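PDB 2FA1: probable transcriptional regulator PhnF from Escherichia coli, which probably acts as a DNA-binding transcriptional regulator of the GntR/HutC family, encoded in an operon for alkylphosphonate uptake and C-P lyase, here represented by its C-terminal effector-binding domain. Local coordinates for residues R108-Q111 against A112-Q116. Numbering follows the deposited sequence.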
ATOM      1  N   ARG A 108       5.009   5.237   8.624  1.00 15.23           N
ATOM      2  CA  ARG A 108       5.728   6.122   9.546  1.00 20.81           C
ATOM      3  C   ARG A 108       5.973   5.494  10.876  1.00 20.84           C
ATOM      4  O   ARG A 108       5.626   4.340  11.100  1.00 19.65           O
ATOM      5  CB  ARG A 108       4.994   7.431   9.634  1.00 23.33           C
ATOM      6  CG  ARG A 108       3.603   7.297  10.265  1.00 28.08           C
ATOM      7  CD  ARG A 108       3.237   8.709  10.720  1.00 36.99           C
ATOM      8  NE  ARG A 108       1.893   8.813  11.324  1.00 36.80           N
ATOM      9  CZ  ARG A 108       0.756   8.895  10.640  1.00 39.05           C
ATOM     10  NH1 ARG A 108      -0.418   9.038  11.259  1.00 31.99           N
ATOM     11  NH2 ARG A 108       0.785   8.833   9.332  1.00 37.80           N
ATOM     12  N   ARG A 109       6.730   6.201  11.710  1.00 22.96           N
ATOM     13  CA  ARG A 109       7.175   5.615  12.981  1.00 25.30           C
ATOM     14  C   ARG A 109       6.254   6.184  14.022  1.00 25.21           C
ATOM     15  O   ARG A 109       6.087   7.391  14.086  1.00 26.09           O
ATOM     16  CB  ARG A 109       8.688   5.892  13.237  1.00 26.05           C
ATOM     17  CG  ARG A 109       9.580   4.831  12.492  1.00 28.74           C
ATOM     18  CD  ARG A 109      11.061   4.958  12.746  1.00 30.58           C
ATOM     19  NE  ARG A 109      11.615   6.133  12.094  1.00 36.41           N
ATOM     20  CZ  ARG A 109      12.916   6.470  12.099  1.00 38.53           C
ATOM     21  NH1 ARG A 109      13.798   5.716  12.736  1.00 40.84           N
ATOM     22  NH2 ARG A 109      13.338   7.561  11.443  1.00 32.87           N
ATOM     23  N   ALA A 110       5.623   5.317  14.828  1.00 23.57           N
ATOM     24  CA  ALA A 110       4.567   5.745  15.755  1.00 23.62           C
ATOM     25  C   ALA A 110       5.119   6.606  16.862  1.00 24.61           C
ATOM     26  O   ALA A 110       6.172   6.314  17.387  1.00 23.18           O
ATOM     27  CB  ALA A 110       3.924   4.532  16.411  1.00 23.80           C
ATOM     28  N   GLN A 111       4.355   7.658  17.175  1.00 25.85           N
ATOM     29  CA  GLN A 111       4.621   8.492  18.327  1.00 27.10           C
ATOM     30  C   GLN A 111       3.342   8.935  19.059  1.00 26.42           C
ATOM     31  O   GLN A 111       2.193   8.958  18.488  1.00 26.74           O
ATOM     32  CB  GLN A 111       5.538   9.672  17.946  1.00 27.16           C
ATOM     33  CG  GLN A 111       6.978   9.240  17.539  1.00 25.88           C
ATOM     34  CD  GLN A 111       7.829  10.475  17.254  1.00 30.02           C
ATOM     35  OE1 GLN A 111       7.676  11.087  16.216  1.00 28.38           O
ATOM     36  NE2 GLN A 111       8.723  10.820  18.172  1.00 30.65           N
ATOM     37  N   ALA A 112       3.544   9.248  20.343  1.00 27.11           N
ATOM     38  CA  ALA A 112       2.509   9.916  21.159  1.00 27.13           C
ATOM     39  C   ALA A 112       1.190   9.142  21.130  1.00 25.98           C
ATOM     40  O   ALA A 112       1.126   7.965  21.551  1.00 25.46           O
ATOM     41  CB  ALA A 112       2.292  11.380  20.641  1.00 27.21           C
ATOM     42  N   LYS A 113       0.132   9.767  20.637  1.00 24.89           N
ATOM     43  CA  LYS A 113      -1.171   9.117  20.810  1.00 26.03           C
ATOM     44  C   LYS A 113      -1.319   7.880  19.926  1.00 25.60           C
ATOM     45  O   LYS A 113      -2.072   6.991  20.315  1.00 24.68           O
ATOM     46  CB  LYS A 113      -2.342  10.055  20.549  1.00 27.50           C
ATOM     47  CG  LYS A 113      -2.699  10.368  19.067  1.00 32.44           C
ATOM     48  CD  LYS A 113      -1.555  10.828  18.089  1.00 39.88           C
ATOM     49  CE  LYS A 113      -1.159  12.321  18.228  1.00 39.88           C
ATOM     50  NZ  LYS A 113      -0.841  12.715  19.638  1.00 42.61           N
ATOM     51  N   GLU A 114      -0.555   7.783  18.832  1.00 24.61           N
ATOM     52  CA  GLU A 114      -0.516   6.544  18.050  1.00 25.04           C
ATOM     53  C   GLU A 114       0.036   5.396  18.881  1.00 24.83           C
ATOM     54  O   GLU A 114      -0.520   4.270  18.836  1.00 25.36           O
ATOM     55  CB  GLU A 114       0.338   6.743  16.784  1.00 26.06           C
ATOM     56  CG  GLU A 114      -0.211   7.760  15.816  1.00 29.11           C
ATOM     57  CD  GLU A 114       0.863   8.247  14.852  1.00 32.73           C
ATOM     58  OE1 GLU A 114       2.112   8.012  15.065  1.00 30.70           O
ATOM     59  OE2 GLU A 114       0.440   8.911  13.895  1.00 36.15           O
ATOM     60  N   CYS A 115       1.079   5.641  19.684  1.00 21.84           N
ATOM     61  CA  CYS A 115       1.684   4.581  20.516  1.00 22.47           C
ATOM     62  C   CYS A 115       0.692   4.231  21.619  1.00 22.77           C
ATOM     63  O   CYS A 115       0.625   3.078  22.045  1.00 20.56           O
ATOM     64  CB  CYS A 115       2.976   4.976  21.202  1.00 23.94           C
ATOM     65  SG  CYS A 115       4.327   5.305  20.118  1.00 26.14           S
ATOM     66  N   GLN A 116      -0.102   5.226  22.057  1.00 21.19           N
ATOM     67  CA  GLN A 116      -1.056   4.960  23.146  1.00 22.13           C
ATOM     68  C   GLN A 116      -2.198   4.107  22.647  1.00 20.30           C
ATOM     69  O   GLN A 116      -2.508   3.044  23.274  1.00 20.03           O
ATOM     70  CB  GLN A 116      -1.534   6.263  23.859  1.00 22.40           C
ATOM     71  CG  GLN A 116      -2.631   6.004  24.939  0.50 23.26           C
ATOM     72  CD  GLN A 116      -3.177   7.292  25.620  0.50 25.93           C
ATOM     73  OE1 GLN A 116      -4.100   7.236  26.451  0.50 30.87           O
ATOM     74  NE2 GLN A 116      -2.626   8.434  25.264  0.50 30.04           N
TER
HETATM   75  O   HOH W   1       4.255   9.359  13.813  1.00 27.21           O
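The turn from strand 98-109, outermost in the antiparallel sheet of this chain's UTRA domain, into helix 113-118 is a worked example of one carboxylate tying a strand end to a helix start, with Arg108 and Gln111 both meeting Glu114. The two oxygens of Glu114 divide the work. OE2 takes the guanidinium of Arg108 side-on, in a salt bridge with two donors on one atom: Arg108 NH1 lies 2.8 Å and Arg108 NE 3.0 Å from Glu114 OE2. OE2 sits in the guanidinium plane, yet both nitrogens reach its syn side from one face of the carboxylate, the two planes being turned 35° apart. With chi1 at 65°, the straight chain of Arg108 carries its guanidinium across Glu114 at about a right angle, so that the edge meets OE2. Glu114 OE1 accepts Gln111 N at 3.1 Å on its anti side in a nearly straight bond (167°). A water 2.8 Å from Glu114 OE1 links it to Arg109 O. In return Glu114 N gives a weak bond to Gln111 O (3.0 Å), while Ala112 occupies the N-cap. Ala110 CB also packs against Cys115 SG at 3.8 Å. Leu126 of strand 125-135 and Leu148 of strand 143-150 touch Glu114. With one oxygen held by the arginine and the other by an amide, the carboxylate has little freedom to rotate, and the positive partner probably favours its ionised form.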